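Local coordinates for protein phytase (Citrobacter braakii, PDB 3ZHC) that belongs to branch 2 of the histidine phosphatase superfamily, joining an alpha/beta part built around a mixed sheet to a largely helical part, at residues 85-90 with 355-360; 175-180 with 275-280; 244-247 with 252-255; 291-296 with 419-424. The protein carries 2 engineered substitutions. All blocks are in the same frame, centred on the assembly; numbering follows the deposited sequence. Where two conformers were deposited one is given.

Contact 1 of 4, residues 85-90 with 355-360; sequences RLWFTS and VFEKWK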
# COMPACT_ATOMS: atom_id res chain seq x y z
N ARG B 85 -10.67 -12.33 -26.06
CA ARG B 85 -11.47 -13.11 -27.04
C ARG B 85 -12.13 -14.32 -26.35
O ARG B 85 -13.32 -14.52 -26.46
CB ARG B 85 -10.61 -13.59 -28.21
CG ARG B 85 -11.35 -14.43 -29.30
CD ARG B 85 -10.36 -15.25 -30.16
NE ARG B 85 -11.06 -16.18 -31.06
CZ ARG B 85 -11.62 -15.85 -32.25
NH1 ARG B 85 -11.58 -14.59 -32.73
NH2 ARG B 85 -12.24 -16.81 -32.97
N LEU B 86 -11.30 -15.11 -25.66
CA LEU B 86 -11.76 -16.32 -24.94
C LEU B 86 -12.75 -15.99 -23.82
O LEU B 86 -13.76 -16.67 -23.66
CB LEU B 86 -10.56 -17.10 -24.36
CG LEU B 86 -9.58 -17.71 -25.38
CD1 LEU B 86 -8.26 -18.06 -24.75
CD2 LEU B 86 -10.22 -18.94 -26.09
N TRP B 87 -12.45 -14.93 -23.06
CA TRP B 87 -13.31 -14.53 -21.95
C TRP B 87 -14.65 -13.95 -22.44
O TRP B 87 -15.70 -14.35 -21.95
CB TRP B 87 -12.60 -13.53 -21.01
CG TRP B 87 -13.32 -13.37 -19.74
CD1 TRP B 87 -13.33 -14.26 -18.68
CD2 TRP B 87 -14.15 -12.29 -19.37
NE1 TRP B 87 -14.12 -13.77 -17.68
CE2 TRP B 87 -14.64 -12.57 -18.07
CE3 TRP B 87 -14.54 -11.10 -20.00
CZ2 TRP B 87 -15.50 -11.70 -17.39
CZ3 TRP B 87 -15.39 -10.23 -19.33
CH2 TRP B 87 -15.86 -10.53 -18.03
N PHE B 88 -14.61 -13.03 -23.41
CA PHE B 88 -15.85 -12.45 -23.99
C PHE B 88 -16.73 -13.51 -24.72
O PHE B 88 -17.97 -13.40 -24.72
CB PHE B 88 -15.56 -11.28 -24.95
CG PHE B 88 -14.99 -10.02 -24.28
CD1 PHE B 88 -15.45 -9.58 -23.01
CD2 PHE B 88 -14.01 -9.27 -24.93
CE1 PHE B 88 -14.91 -8.42 -22.42
CE2 PHE B 88 -13.47 -8.10 -24.34
CZ PHE B 88 -13.92 -7.68 -23.08
N THR B 89 -16.08 -14.51 -25.32
CA THR B 89 -16.78 -15.60 -26.01
C THR B 89 -17.46 -16.55 -25.00
O THR B 89 -18.59 -16.98 -25.23
CB THR B 89 -15.82 -16.39 -26.98
OG1 THR B 89 -15.35 -15.50 -28.01
CG2 THR B 89 -16.53 -17.58 -27.63
N SER B 90 -16.78 -16.85 -23.88
CA SER B 90 -17.34 -17.72 -22.83
C SER B 90 -18.58 -17.11 -22.14
O SER B 90 -19.42 -17.84 -21.64
CB SER B 90 -16.29 -18.07 -21.78
OG SER B 90 -15.99 -16.94 -20.97
N VAL B 355 -11.61 -1.72 -17.68
CA VAL B 355 -12.71 -2.40 -18.39
C VAL B 355 -14.06 -2.04 -17.77
O VAL B 355 -14.27 -2.26 -16.59
CB VAL B 355 -12.50 -3.95 -18.36
CG1 VAL B 355 -13.61 -4.67 -19.09
CG2 VAL B 355 -11.15 -4.31 -18.97
N PHE B 356 -14.95 -1.48 -18.59
CA PHE B 356 -16.31 -1.11 -18.20
C PHE B 356 -17.25 -2.12 -18.87
O PHE B 356 -17.37 -2.12 -20.10
CB PHE B 356 -16.63 0.31 -18.63
CG PHE B 356 -15.70 1.35 -18.04
CD1 PHE B 356 -14.49 1.67 -18.68
CD2 PHE B 356 -16.03 2.01 -16.86
CE1 PHE B 356 -13.61 2.65 -18.12
CE2 PHE B 356 -15.17 2.99 -16.31
CZ PHE B 356 -13.95 3.30 -16.94
N GLU B 357 -17.89 -2.97 -18.06
CA GLU B 357 -18.78 -4.04 -18.53
C GLU B 357 -20.24 -3.72 -18.23
O GLU B 357 -20.55 -3.38 -17.11
CB GLU B 357 -18.42 -5.34 -17.83
CG GLU B 357 -17.07 -5.93 -18.21
CD GLU B 357 -16.60 -7.01 -17.25
OE1 GLU B 357 -17.40 -7.49 -16.41
OE2 GLU B 357 -15.42 -7.40 -17.34
N LYS B 358 -21.11 -3.84 -19.24
CA LYS B 358 -22.57 -3.67 -19.08
C LYS B 358 -23.20 -5.06 -18.97
O LYS B 358 -23.20 -5.83 -19.94
CB LYS B 358 -23.18 -2.90 -20.23
CG LYS B 358 -24.68 -2.57 -20.05
CD LYS B 358 -25.17 -1.76 -21.21
CE LYS B 358 -26.62 -1.48 -21.14
NZ LYS B 358 -27.12 -0.85 -22.42
N TRP B 359 -23.73 -5.37 -17.78
CA TRP B 359 -24.42 -6.62 -17.49
C TRP B 359 -25.93 -6.38 -17.39
O TRP B 359 -26.37 -5.39 -16.78
CB TRP B 359 -23.91 -7.21 -16.18
CG TRP B 359 -22.53 -7.67 -16.23
CD1 TRP B 359 -21.40 -6.93 -15.99
CD2 TRP B 359 -22.08 -8.99 -16.52
NE1 TRP B 359 -20.28 -7.71 -16.13
CE2 TRP B 359 -20.67 -8.99 -16.45
CE3 TRP B 359 -22.74 -10.20 -16.84
CZ2 TRP B 359 -19.89 -10.14 -16.69
CZ3 TRP B 359 -21.97 -11.36 -17.08
CH2 TRP B 359 -20.56 -11.31 -17.00
N LYS B 360 -26.73 -7.29 -17.98
CA LYS B 360 -28.20 -7.25 -17.88
C LYS B 360 -28.63 -8.36 -16.92
O LYS B 360 -28.26 -9.52 -17.13
CB LYS B 360 -28.88 -7.45 -19.23
CG LYS B 360 -30.43 -7.24 -19.19
CD LYS B 360 -31.12 -7.52 -20.53
CE LYS B 360 -31.22 -9.03 -20.84
NZ LYS B 360 -32.04 -9.33 -22.08

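Contact 2 of 4, residues 175-180 with 275-280; sequences ELYTQR and FDLLQR. With FMT (formic acid), chain N.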
# COMPACT_ATOMS: atom_id res chain seq x y z
N GLU B 175 8.45 19.53 -0.63
CA GLU B 175 9.49 19.03 0.31
C GLU B 175 8.92 18.03 1.33
O GLU B 175 9.57 17.04 1.61
CB GLU B 175 10.21 20.19 1.01
CG GLU B 175 11.11 21.00 0.04
CD GLU B 175 11.83 22.19 0.71
OE1 GLU B 175 11.50 22.54 1.87
OE2 GLU B 175 12.74 22.76 0.05
N LEU B 176 7.71 18.29 1.86
CA LEU B 176 7.02 17.32 2.77
C LEU B 176 6.65 16.02 2.03
O LEU B 176 6.72 14.94 2.60
CB LEU B 176 5.76 17.91 3.43
CG LEU B 176 5.92 19.03 4.46
CD1 LEU B 176 4.54 19.44 4.98
CD2 LEU B 176 6.85 18.67 5.62
N TYR B 177 6.26 16.15 0.76
CA TYR B 177 5.97 14.98 -0.09
C TYR B 177 7.29 14.21 -0.34
O TYR B 177 7.31 13.00 -0.31
CB TYR B 177 5.31 15.41 -1.41
CG TYR B 177 4.44 14.38 -2.08
CD1 TYR B 177 3.26 13.93 -1.46
CD2 TYR B 177 4.75 13.87 -3.35
CE1 TYR B 177 2.43 12.99 -2.07
CE2 TYR B 177 3.92 12.92 -3.99
CZ TYR B 177 2.75 12.49 -3.33
OH TYR B 177 1.91 11.56 -3.92
N THR B 178 8.39 14.94 -0.58
CA THR B 178 9.72 14.33 -0.72
C THR B 178 10.10 13.55 0.57
O THR B 178 10.56 12.40 0.46
CB THR B 178 10.79 15.37 -1.10
OG1 THR B 178 10.43 15.97 -2.36
CG2 THR B 178 12.18 14.72 -1.21
N GLN B 179 9.89 14.16 1.77
CA GLN B 179 10.17 13.47 3.07
C GLN B 179 9.38 12.16 3.20
O GLN B 179 9.88 11.18 3.75
CB GLN B 179 9.93 14.36 4.31
CG GLN B 179 11.17 15.15 4.75
CD GLN B 179 11.32 16.44 4.01
OE1 GLN B 179 12.26 16.62 3.23
NE2 GLN B 179 10.38 17.36 4.24
N ARG B 180 8.16 12.16 2.68
CA ARG B 180 7.30 10.98 2.71
C ARG B 180 7.86 9.80 1.89
O ARG B 180 7.67 8.64 2.24
CB ARG B 180 5.90 11.36 2.23
CG ARG B 180 4.83 10.34 2.54
CD ARG B 180 3.48 11.02 2.85
NE ARG B 180 2.56 11.09 1.75
CZ ARG B 180 1.38 11.73 1.81
NH1 ARG B 180 0.98 12.36 2.94
NH2 ARG B 180 0.60 11.75 0.73
N PHE B 275 2.29 10.56 -10.96
CA PHE B 275 1.03 10.43 -11.73
C PHE B 275 -0.21 10.74 -10.84
O PHE B 275 -1.20 11.28 -11.32
CB PHE B 275 0.92 9.03 -12.38
CG PHE B 275 1.51 8.96 -13.76
CD1 PHE B 275 2.86 9.19 -13.95
CD2 PHE B 275 0.72 8.69 -14.86
CE1 PHE B 275 3.42 9.14 -15.26
CE2 PHE B 275 1.25 8.64 -16.13
CZ PHE B 275 2.62 8.87 -16.33
N ASP B 276 -0.12 10.39 -9.56
CA ASP B 276 -1.17 10.69 -8.61
C ASP B 276 -1.37 12.23 -8.52
O ASP B 276 -2.49 12.74 -8.67
CB ASP B 276 -0.84 10.11 -7.25
CG ASP B 276 -2.01 10.16 -6.27
OD1 ASP B 276 -3.17 10.40 -6.69
OD2 ASP B 276 -1.75 9.95 -5.07
N LEU B 277 -0.27 12.95 -8.28
CA LEU B 277 -0.29 14.41 -8.21
C LEU B 277 -0.70 15.07 -9.54
O LEU B 277 -1.62 15.89 -9.57
CB LEU B 277 1.08 14.96 -7.79
CG LEU B 277 1.55 14.69 -6.37
CD1 LEU B 277 2.89 15.35 -6.15
CD2 LEU B 277 0.51 15.19 -5.31
N LEU B 278 -0.03 14.71 -10.62
CA LEU B 278 -0.24 15.42 -11.92
C LEU B 278 -1.43 14.96 -12.75
O LEU B 278 -1.92 15.75 -13.57
CB LEU B 278 1.05 15.36 -12.79
CG LEU B 278 2.31 16.02 -12.20
CD1 LEU B 278 3.48 15.90 -13.22
CD2 LEU B 278 2.10 17.50 -11.79
N GLN B 279 -1.91 13.72 -12.55
CA GLN B 279 -3.02 13.17 -13.37
C GLN B 279 -4.27 12.71 -12.62
O GLN B 279 -5.36 12.67 -13.22
CB GLN B 279 -2.49 12.00 -14.22
CG GLN B 279 -1.27 12.37 -15.13
CD GLN B 279 -1.62 13.33 -16.28
OE1 GLN B 279 -2.81 13.64 -16.54
NE2 GLN B 279 -0.59 13.81 -16.99
N ARG B 280 -4.15 12.35 -11.32
CA ARG B 280 -5.33 11.91 -10.54
C ARG B 280 -5.98 13.03 -9.67
O ARG B 280 -7.14 12.89 -9.26
CB ARG B 280 -5.00 10.71 -9.66
CG ARG B 280 -4.35 9.51 -10.39
CD ARG B 280 -4.64 8.14 -9.70
NE ARG B 280 -4.77 8.30 -8.26
CZ ARG B 280 -5.89 8.18 -7.53
NH1 ARG B 280 -7.09 7.84 -8.06
NH2 ARG B 280 -5.80 8.39 -6.22
C FMT N . 11.73 18.84 -3.02
O1 FMT N . 12.13 17.76 -3.44
O2 FMT N . 12.19 19.90 -3.44
O HOH W 1 0.69 9.25 -4.28

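Contact 3 of 4, residues 244-247 with 252-255; sequences LQEA and QVAW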
# COMPACT_ATOMS: atom_id res chain seq x y z
N LEU B 244 9.97 -0.71 -17.99
CA LEU B 244 9.94 -0.98 -19.45
C LEU B 244 11.06 -1.95 -19.88
O LEU B 244 10.81 -2.88 -20.66
CB LEU B 244 10.00 0.32 -20.24
CG LEU B 244 8.72 1.19 -20.13
CD1 LEU B 244 8.99 2.64 -20.59
CD2 LEU B 244 7.55 0.58 -20.89
N GLN B 245 12.28 -1.74 -19.37
CA GLN B 245 13.42 -2.65 -19.65
C GLN B 245 13.06 -4.11 -19.30
O GLN B 245 13.27 -5.04 -20.11
CB GLN B 245 14.67 -2.24 -18.88
CG GLN B 245 15.33 -1.01 -19.36
CD GLN B 245 16.47 -0.56 -18.44
OE1 GLN B 245 16.75 -1.19 -17.40
NE2 GLN B 245 17.13 0.53 -18.82
N GLU B 246 12.52 -4.29 -18.08
CA GLU B 246 12.08 -5.59 -17.58
C GLU B 246 10.97 -6.19 -18.46
O GLU B 246 11.10 -7.31 -18.96
CB GLU B 246 11.60 -5.45 -16.13
CG GLU B 246 11.23 -6.77 -15.40
CD GLU B 246 12.41 -7.67 -15.08
OE1 GLU B 246 13.53 -7.19 -14.84
OE2 GLU B 246 12.21 -8.89 -15.05
N ALA B 247 9.89 -5.44 -18.65
CA ALA B 247 8.74 -5.90 -19.49
C ALA B 247 9.14 -6.23 -20.95
O ALA B 247 8.55 -7.10 -21.58
CB ALA B 247 7.61 -4.87 -19.47
N GLN B 252 19.85 -7.10 -19.15
CA GLN B 252 20.38 -6.36 -18.01
C GLN B 252 19.48 -5.17 -17.68
O GLN B 252 19.57 -4.12 -18.32
CB GLN B 252 21.82 -5.90 -18.30
CG GLN B 252 22.60 -5.40 -17.06
CD GLN B 252 23.15 -6.54 -16.17
OE1 GLN B 252 22.74 -7.72 -16.29
NE2 GLN B 252 24.08 -6.19 -15.27
N VAL B 253 18.60 -5.35 -16.68
CA VAL B 253 17.66 -4.31 -16.25
C VAL B 253 18.28 -3.55 -15.10
O VAL B 253 18.68 -4.16 -14.11
CB VAL B 253 16.31 -4.90 -15.79
CG1 VAL B 253 15.37 -3.81 -15.33
CG2 VAL B 253 15.68 -5.73 -16.92
N ALA B 254 18.36 -2.22 -15.24
CA ALA B 254 18.90 -1.35 -14.20
C ALA B 254 20.29 -1.80 -13.68
O ALA B 254 20.57 -1.77 -12.48
CB ALA B 254 17.88 -1.23 -13.04
N TRP B 255 21.15 -2.24 -14.63
CA TRP B 255 22.51 -2.70 -14.34
C TRP B 255 22.55 -3.88 -13.32
O TRP B 255 23.50 -4.04 -12.58
CB TRP B 255 23.38 -1.50 -13.90
CG TRP B 255 23.27 -0.34 -14.86
CD1 TRP B 255 23.92 -0.20 -16.05
CD2 TRP B 255 22.45 0.82 -14.71
NE1 TRP B 255 23.56 0.98 -16.65
CE2 TRP B 255 22.65 1.63 -15.85
CE3 TRP B 255 21.55 1.27 -13.72
CZ2 TRP B 255 22.00 2.87 -16.04
CZ3 TRP B 255 20.89 2.51 -13.90
CH2 TRP B 255 21.12 3.28 -15.04

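Contact 4 of 4, residues 291-296 with 419-424; sequences PLLDMI and RLIKEI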
# COMPACT_ATOMS: atom_id res chain seq x y z
N PRO B 291 -13.81 13.89 -22.18
CA PRO B 291 -14.11 13.25 -23.47
C PRO B 291 -14.20 11.72 -23.40
O PRO B 291 -15.11 11.15 -23.97
CB PRO B 291 -12.94 13.67 -24.35
CG PRO B 291 -12.48 14.90 -23.78
CD PRO B 291 -12.65 14.78 -22.30
N LEU B 292 -13.26 11.07 -22.70
CA LEU B 292 -13.29 9.60 -22.54
C LEU B 292 -14.51 9.14 -21.72
O LEU B 292 -15.17 8.16 -22.09
CB LEU B 292 -11.97 9.06 -21.96
CG LEU B 292 -10.84 8.91 -22.99
CD1 LEU B 292 -9.48 8.78 -22.31
CD2 LEU B 292 -11.10 7.70 -23.92
N LEU B 293 -14.80 9.85 -20.62
CA LEU B 293 -16.02 9.60 -19.82
C LEU B 293 -17.31 9.73 -20.67
O LEU B 293 -18.22 8.90 -20.55
CB LEU B 293 -16.08 10.51 -18.60
CG LEU B 293 -15.02 10.18 -17.52
CD1 LEU B 293 -14.92 11.29 -16.52
CD2 LEU B 293 -15.34 8.85 -16.85
N ASP B 294 -17.36 10.77 -21.53
CA ASP B 294 -18.53 10.99 -22.44
C ASP B 294 -18.68 9.86 -23.45
O ASP B 294 -19.80 9.42 -23.71
CB ASP B 294 -18.42 12.33 -23.19
CG ASP B 294 -18.65 13.55 -22.28
OD1 ASP B 294 -19.10 13.42 -21.10
OD2 ASP B 294 -18.37 14.67 -22.76
N MET B 295 -17.54 9.42 -24.02
CA MET B 295 -17.49 8.27 -24.95
C MET B 295 -17.94 6.99 -24.26
O MET B 295 -18.79 6.28 -24.78
CB MET B 295 -16.06 8.08 -25.50
CG MET B 295 -15.88 6.97 -26.60
SD MET B 295 -16.82 7.28 -28.13
CE MET B 295 -15.92 8.69 -28.78
N ILE B 296 -17.37 6.72 -23.08
CA ILE B 296 -17.72 5.52 -22.28
C ILE B 296 -19.22 5.49 -21.97
O ILE B 296 -19.87 4.44 -22.09
CB ILE B 296 -16.93 5.46 -20.95
CG1 ILE B 296 -15.44 5.18 -21.19
CG2 ILE B 296 -17.49 4.37 -20.01
CD1 ILE B 296 -14.55 5.65 -20.05
N ARG B 419 -25.09 8.95 -14.10
CA ARG B 419 -25.26 10.17 -13.27
C ARG B 419 -23.97 10.57 -12.54
O ARG B 419 -23.75 11.75 -12.30
CB ARG B 419 -26.48 10.03 -12.31
CG ARG B 419 -27.83 10.30 -13.04
CD ARG B 419 -29.10 10.13 -12.14
NE ARG B 419 -28.90 10.67 -10.77
CZ ARG B 419 -28.63 9.94 -9.66
NH1 ARG B 419 -28.53 8.59 -9.69
NH2 ARG B 419 -28.47 10.58 -8.50
N LEU B 420 -23.14 9.59 -12.18
CA LEU B 420 -21.81 9.86 -11.59
C LEU B 420 -20.91 10.56 -12.61
O LEU B 420 -20.15 11.45 -12.26
CB LEU B 420 -21.17 8.57 -11.12
CG LEU B 420 -19.86 8.63 -10.35
CD1 LEU B 420 -19.96 9.54 -9.13
CD2 LEU B 420 -19.48 7.23 -9.96
N ILE B 421 -21.03 10.14 -13.89
CA ILE B 421 -20.31 10.76 -15.00
C ILE B 421 -20.77 12.21 -15.22
O ILE B 421 -19.95 13.07 -15.51
CB ILE B 421 -20.41 9.90 -16.32
CG1 ILE B 421 -19.55 8.63 -16.18
CG2 ILE B 421 -19.98 10.68 -17.55
CD1 ILE B 421 -19.53 7.74 -17.39
N LYS B 422 -22.07 12.47 -15.07
CA LYS B 422 -22.60 13.86 -15.16
C LYS B 422 -22.03 14.77 -14.07
O LYS B 422 -21.72 15.93 -14.33
CB LYS B 422 -24.12 13.90 -15.05
CG LYS B 422 -24.93 13.16 -16.12
CD LYS B 422 -24.52 13.52 -17.54
CE LYS B 422 -23.74 12.43 -18.20
NZ LYS B 422 -24.67 11.33 -18.60
N GLU B 423 -21.92 14.24 -12.86
CA GLU B 423 -21.43 15.01 -11.72
C GLU B 423 -19.97 15.41 -11.86
O GLU B 423 -19.61 16.57 -11.62
CB GLU B 423 -21.64 14.23 -10.41
CG GLU B 423 -21.23 15.02 -9.14
CD GLU B 423 -21.76 14.41 -7.87
OE1 GLU B 423 -22.99 14.12 -7.81
OE2 GLU B 423 -20.96 14.24 -6.93
N ILE B 424 -19.13 14.46 -12.25
CA ILE B 424 -17.68 14.69 -12.37
C ILE B 424 -17.23 15.42 -13.66
O ILE B 424 -16.22 16.13 -13.63
CB ILE B 424 -16.87 13.34 -12.16
CG1 ILE B 424 -17.08 12.34 -13.31
CG2 ILE B 424 -17.23 12.72 -10.80
CD1 ILE B 424 -16.77 10.84 -12.93

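Contact 1 of 4, residues 85-90 with 355-360
The polar side of this contact is the meeting of W87 with E357. The indole swings away from the backbone N (chi1 -166°), and its six-membered ring reaches out from the helix towards the strand, while the glutamate comes up from the opposite direction. Carboxylate oxygen OE2 of E357 lies 3.2 Å from CH2 of W87 and 3.5 Å from CZ3 of the same ring, approaching it obliquely, with the ring and carboxylate planes 36° apart. The other oxygen is taken within the strand: NE1 of W359 donates to OE1 of E357 at 2.9 Å, the acceptor lying close to the indole plane and being met on its anti side. OE2 also forms a salt bridge with K395, whose ammonium makes a cation-pi contact with W87, so lysine, glutamate and indole are mutually engaged. The lysine and the indole N-H of W359 probably favour the charged form of the carboxylate.

Residues 85-90 end helix 71-90, which lies against one face of the mixed sheet in the alpha/beta part of the histidine phosphatase fold. Strand 353-361 alternates accordingly: V355 and E357 turn to this helix, whereas F356 packs on helix 282-301.

Apolar contact is lighter. CH2 of W87 comes to 4.3 Å from CZ2 of W359, meeting that indole at its edge. Within the helix, CE1 of F88 lies at the edge of the W87 ring and in its plane, and F88 itself packs on V33 of the neighbouring strand.

Contact 2 of 4, residues 175-180 with 275-280
Y177 and L277 join helix 174-180 to helix 260-280, two members of the helical part of this histidine phosphatase, through one aromatic ring laid alongside a leucine. The CA atoms of these two residues, 10.3 Å apart, are the nearest pair across the segments, so the side chains have to bridge the gap.

From CB the tyrosine leaves its helix towards the other one, and with CG turned away from the backbone N (chi1 -154°) the ring slides past L277 in the opposite sense to the leucine. CD2 of Y177 first meets CD1 of L277 at 3.7 Å. CE2 of Y177 makes the tightest approach, 3.4 Å from the same CD1. CZ of Y177 then lies 3.9 Å from CG of L277, and methyl CD2 of L277 sits over one face of the ring. The phenol also meets the rings of Y181 and W232, and L277 packs on I166 and A170.

The tip of Y177 is polar. Its hydroxyl does not touch D276 directly, but a water 2.6 Å from OH of Y177 bridges the two, donating to OD2 of D276 at 2.7 Å. The carboxylate's other oxygen, OD1, is held by a salt bridge to R169 and by a second, weakly hydrogen-bonded one to R280; these bonds probably help fix the carboxylate whose OD2 takes the water.

On the same short helix R180 packs against P71 of the second subunit. OG1 of T178, the residue after Y177, donates to O1 of a formic acid molecule at 2.7 Å, and N of S217 is hydrogen-bonded to it too.

Contact 3 of 4, residues 244-247 with 252-255
Q245 reaches across to A254 with a fully extended side chain. Its CG lies beside the backbone N and the chain runs straight beyond it (chi2 173°), which carries the amide out to the loop. There OE1 of Q245 accepts from N of A254 at 2.9 Å; the donor lies in the carbonyl plane and the bond is fairly straight, with an N-H...O angle of 156°. The same oxygen is 3.4 Å from CA of V253.

E246 takes the other course. Its CG is anti to the backbone N, and a bend at chi2 (70°) turns the carboxylate across the valine at about a right angle, bringing OE1 of E246 to 3.3 Å from CG2 of V253. Both methyls of V253 lie against this side of the helix: CG1 is 3.9 Å from CB of Q245, while CG2 is the one nearer the carboxylate. V253 and E246 both also touch W264.

A254 and W255 have left-handed helical backbone angles, so the chain turns sharply just past the bonded N. A side-chain amide here ties the last turn of helix 231-247 to the loop that follows it, a local helix-loop connection leading to helix 260-280.

Contact 4 of 4, residues 291-296 with 419-424
With chi1 near -70° in both L293 and I421, each residue has its CG or CG1 anti to the carbonyl carbon, and their branches meet where 291-296 and 419-424 come nearest. In I421 this leaves CG2 anti to the backbone N and directed at the partner helix, where it lies 4.0 Å from CB of L293. The longer branch of I421 passes alongside, and its CD1 ends against the leucine's backbone, 3.6 Å from O of L293. I424 differs: its CG1 occupies the crowded position between N and the carbonyl carbon (chi1 68°), which brings that branch across the leucine at about a right angle. CG1 of I424 is consequently 4.0 Å from CD1 of L293, with CD1 of I424 close behind at 4.1 Å.

The CA atoms of L293 and I421 are only 6.6 Å apart, a close approach for two helices. Helix 282-301 packs on the mixed sheet in the alpha/beta part of the histidine phosphatase fold, between the sheet and helix 414-424. On its sheet side I296 packs on V34 and V36, and L292 and M295 reach I321. L293, on the outer side, also meets L331 and L335 of helix 325-335, and I424 shares L335, so helices 414-424 and 325-335 both pack on the leucine.

Polar pairs flank this apolar seam. D294 forms a salt bridge with R425, just past 419-424, and K422 forms one with D297, just past 291-296.

Contacts 2 and 4 are buried helix pairings, whereas contacts 1 and 3 are only partly buried. Contacts 1 and 4 belong to the sheet-bearing part and meet directly: CE1 of F356 packs 3.7 Å from CD1 of I296, linking strand 353-361 to helix 282-301. Contacts 2 and 3 lie among the helices, about 25 Å apart between centres; the loop of contact 3 leads into helix 260-280 of contact 2. Chemistry follows place. Contact 4 joins aliphatic side chains across its segments, with ion pairs at its flanks; contact 2 adds a bridging water to a ring-leucine pairing, contact 1 sets a carboxylate between indoles, and contact 3, the most local in sequence, uses a direct side-chain-to-backbone hydrogen bond.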